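PDB 6IXO: myosin-2 from Saccharomyces cerevisiae, which carries organelles and other cargo along actin cables as a class V myosin motor, gripping cargo receptors through the globular tail domain seen here. Local coordinates for residues E182-S188 and W254-Q259. Numbering follows the deposited sequence.
Sequences ESLPGFS and WKRGLQ
The Phe187 ring lies against one side of the helix that begins at Trp254. Lys255 lays its aliphatic chain over one face of this ring, and its CG makes a CH-pi contact 4.0 Å from the Phe187 ring centroid. Leu184 CD1 sits over the opposite face, toward the rim. With chi1 at -163°, Phe187 swings its ring away from its own backbone N and out to the helix. There Phe187 CZ meets the edge of the Trp254 ring at CZ3, 3.7 Å away. Leu258 CD2 packs against both Phe187 and Leu184.

Gln259 joins this apolar patch to the polar edge. Its amide stands almost perpendicular to the Phe187 ring (88°), with NE2 at the ring edge. Gln259 OE1 accepts a hydrogen bond from Leu184 N at 3.3 Å, and NE2 gives a weak one to Ser188 OG. Ser183 OG donates to the Gln259 backbone O at 3.0 Å. The extended Lys255 chain ends with NZ 3.0 Å from Phe187 O, nearly in line with the carbonyl bond.

Leu184 to Phe187 form a type II beta turn. The Glu182 carboxylate braces it: OE1 takes the Gly186 N-H from above the carboxylate plane, and OE2 takes that of Ser188. With an alanine in place of Glu182, both N-H groups would probably lose their acceptors and the turn could shift, disturbing the hold on Phe187. Arg256 NH2 is 4.4 Å from Glu182 OE2, too far for a salt bridge, though the charges should attract.

The contact lies at the surface of the cargo-binding tail domain. It fastens the loop after helix 134-180 onto the start of helix 254-273. Arg256 NH1 also hydrogen-bonds to Ile180 O, at the end of helix 134-180, while Tyr262 of helix 254-273 touches Ser183 and Leu184.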
loop_
_atom_site.group_PDB
_atom_site.type_symbol
_atom_site.label_atom_id
_atom_site.label_comp_id
_atom_site.label_asym_id
_atom_site.label_seq_id
_atom_site.Cartn_x
_atom_site.Cartn_y
_atom_site.Cartn_z
ATOM N N GLU A 182 -20.386 -18.107 -2.349
ATOM C CA GLU A 182 -21.775 -17.813 -2.076
ATOM C C GLU A 182 -21.924 -17.233 -0.699
ATOM O O GLU A 182 -21.651 -17.888 0.302
ATOM C CB GLU A 182 -22.632 -19.069 -2.234
ATOM C CG GLU A 182 -22.727 -19.519 -3.674
ATOM C CD GLU A 182 -23.722 -20.640 -3.859
ATOM O OE1 GLU A 182 -23.456 -21.754 -3.357
ATOM O OE2 GLU A 182 -24.786 -20.395 -4.472
ATOM N N SER A 183 -22.336 -15.977 -0.650
ATOM C CA SER A 183 -22.859 -15.394 0.580
ATOM C C SER A 183 -24.071 -16.189 1.064
ATOM O O SER A 183 -24.354 -16.251 2.248
ATOM C CB SER A 183 -23.233 -13.936 0.343
ATOM O OG SER A 183 -23.474 -13.708 -1.041
ATOM N N LEU A 184 -24.807 -16.793 0.136
ATOM C CA LEU A 184 -25.890 -17.691 0.543
ATOM C C LEU A 184 -25.622 -19.094 0.026
ATOM O O LEU A 184 -26.070 -19.457 -1.060
ATOM C CB LEU A 184 -27.239 -17.185 0.036
ATOM C CG LEU A 184 -27.568 -15.749 0.415
ATOM C CD1 LEU A 184 -28.435 -15.155 -0.676
ATOM C CD2 LEU A 184 -28.254 -15.664 1.815
ATOM N N PRO A 185 -24.862 -19.881 0.798
ATOM C CA PRO A 185 -24.511 -21.248 0.399
ATOM C C PRO A 185 -25.750 -22.048 -0.031
ATOM O O PRO A 185 -26.755 -22.040 0.698
ATOM C CB PRO A 185 -23.878 -21.826 1.668
ATOM C CG PRO A 185 -23.315 -20.625 2.372
ATOM C CD PRO A 185 -24.310 -19.527 2.116
ATOM N N GLY A 186 -25.683 -22.666 -1.213
ATOM C CA GLY A 186 -26.768 -23.482 -1.748
ATOM C C GLY A 186 -27.865 -22.755 -2.518
ATOM O O GLY A 186 -28.692 -23.390 -3.184
ATOM N N PHE A 187 -27.870 -21.427 -2.422
ATOM C CA PHE A 187 -28.897 -20.567 -3.014
ATOM C C PHE A 187 -29.055 -20.769 -4.515
ATOM O O PHE A 187 -30.172 -20.903 -5.019
ATOM C CB PHE A 187 -28.548 -19.109 -2.743
ATOM C CG PHE A 187 -29.681 -18.139 -2.934
ATOM C CD1 PHE A 187 -30.951 -18.398 -2.418
ATOM C CD2 PHE A 187 -29.449 -16.920 -3.572
ATOM C CE1 PHE A 187 -31.977 -17.468 -2.570
ATOM C CE2 PHE A 187 -30.472 -15.983 -3.728
ATOM C CZ PHE A 187 -31.718 -16.247 -3.200
ATOM N N SER A 188 -27.930 -20.760 -5.225
ATOM C CA SER A 188 -27.942 -20.925 -6.672
ATOM C C SER A 188 -28.080 -22.398 -7.052
ATOM O O SER A 188 -27.108 -23.052 -7.421
ATOM C CB SER A 188 -26.679 -20.322 -7.284
ATOM O OG SER A 188 -26.630 -18.913 -7.092
ATOM N N TRP A 254 -30.712 -13.399 -11.276
ATOM C CA TRP A 254 -31.195 -12.675 -10.119
ATOM C C TRP A 254 -30.538 -13.154 -8.816
ATOM O O TRP A 254 -30.061 -12.331 -7.987
ATOM C CB TRP A 254 -32.726 -12.804 -10.028
ATOM C CG TRP A 254 -33.268 -12.062 -8.841
ATOM C CD1 TRP A 254 -33.712 -10.756 -8.816
ATOM C CD2 TRP A 254 -33.418 -12.569 -7.504
ATOM N NE1 TRP A 254 -34.112 -10.424 -7.532
ATOM C CE2 TRP A 254 -33.932 -11.507 -6.707
ATOM C CE3 TRP A 254 -33.154 -13.800 -6.896
ATOM C CZ2 TRP A 254 -34.217 -11.660 -5.330
ATOM C CZ3 TRP A 254 -33.428 -13.944 -5.521
ATOM C CH2 TRP A 254 -33.946 -12.877 -4.757
ATOM N N LYS A 255 -30.499 -14.466 -8.611
ATOM C CA LYS A 255 -29.858 -14.990 -7.397
ATOM C C LYS A 255 -28.402 -14.591 -7.271
ATOM O O LYS A 255 -27.961 -14.220 -6.199
ATOM C CB LYS A 255 -29.954 -16.500 -7.336
ATOM C CG LYS A 255 -31.380 -16.993 -7.038
ATOM C CD LYS A 255 -31.460 -18.527 -7.118
ATOM C CE LYS A 255 -32.782 -19.045 -6.732
ATOM N NZ LYS A 255 -32.740 -20.533 -6.554
ATOM N N ARG A 256 -27.651 -14.707 -8.362
ATOM C CA ARG A 256 -26.251 -14.309 -8.358
ATOM C C ARG A 256 -26.170 -12.810 -8.077
ATOM O O ARG A 256 -25.250 -12.331 -7.372
ATOM C CB ARG A 256 -25.581 -14.686 -9.711
ATOM C CG ARG A 256 -24.130 -14.341 -9.775
ATOM C CD ARG A 256 -23.339 -15.072 -8.667
ATOM N NE ARG A 256 -23.515 -16.525 -8.748
ATOM C CZ ARG A 256 -22.904 -17.406 -7.950
ATOM N NH1 ARG A 256 -22.070 -16.996 -6.975
ATOM N NH2 ARG A 256 -23.122 -18.705 -8.134
ATOM N N GLY A 257 -27.132 -12.049 -8.589
ATOM C CA GLY A 257 -27.124 -10.607 -8.317
ATOM C C GLY A 257 -27.319 -10.291 -6.833
ATOM O O GLY A 257 -26.637 -9.424 -6.245
ATOM N N LEU A 258 -28.239 -11.001 -6.201
ATOM C CA LEU A 258 -28.481 -10.796 -4.765
ATOM C C LEU A 258 -27.184 -11.139 -3.990
ATOM O O LEU A 258 -26.738 -10.401 -3.094
ATOM C CB LEU A 258 -29.641 -11.686 -4.297
ATOM C CG LEU A 258 -29.995 -11.409 -2.833
ATOM C CD1 LEU A 258 -30.543 -9.994 -2.709
ATOM C CD2 LEU A 258 -30.989 -12.441 -2.280
ATOM N N GLN A 259 -26.550 -12.251 -4.360
ATOM C CA GLN A 259 -25.318 -12.653 -3.666
ATOM C C GLN A 259 -24.188 -11.695 -3.895
ATOM O O GLN A 259 -23.424 -11.391 -2.953
ATOM C CB GLN A 259 -24.871 -14.058 -4.064
ATOM C CG GLN A 259 -25.856 -15.065 -3.508
ATOM C CD GLN A 259 -25.521 -16.472 -3.870
ATOM O OE1 GLN A 259 -24.858 -17.160 -3.101
ATOM N NE2 GLN A 259 -25.972 -16.922 -5.048
#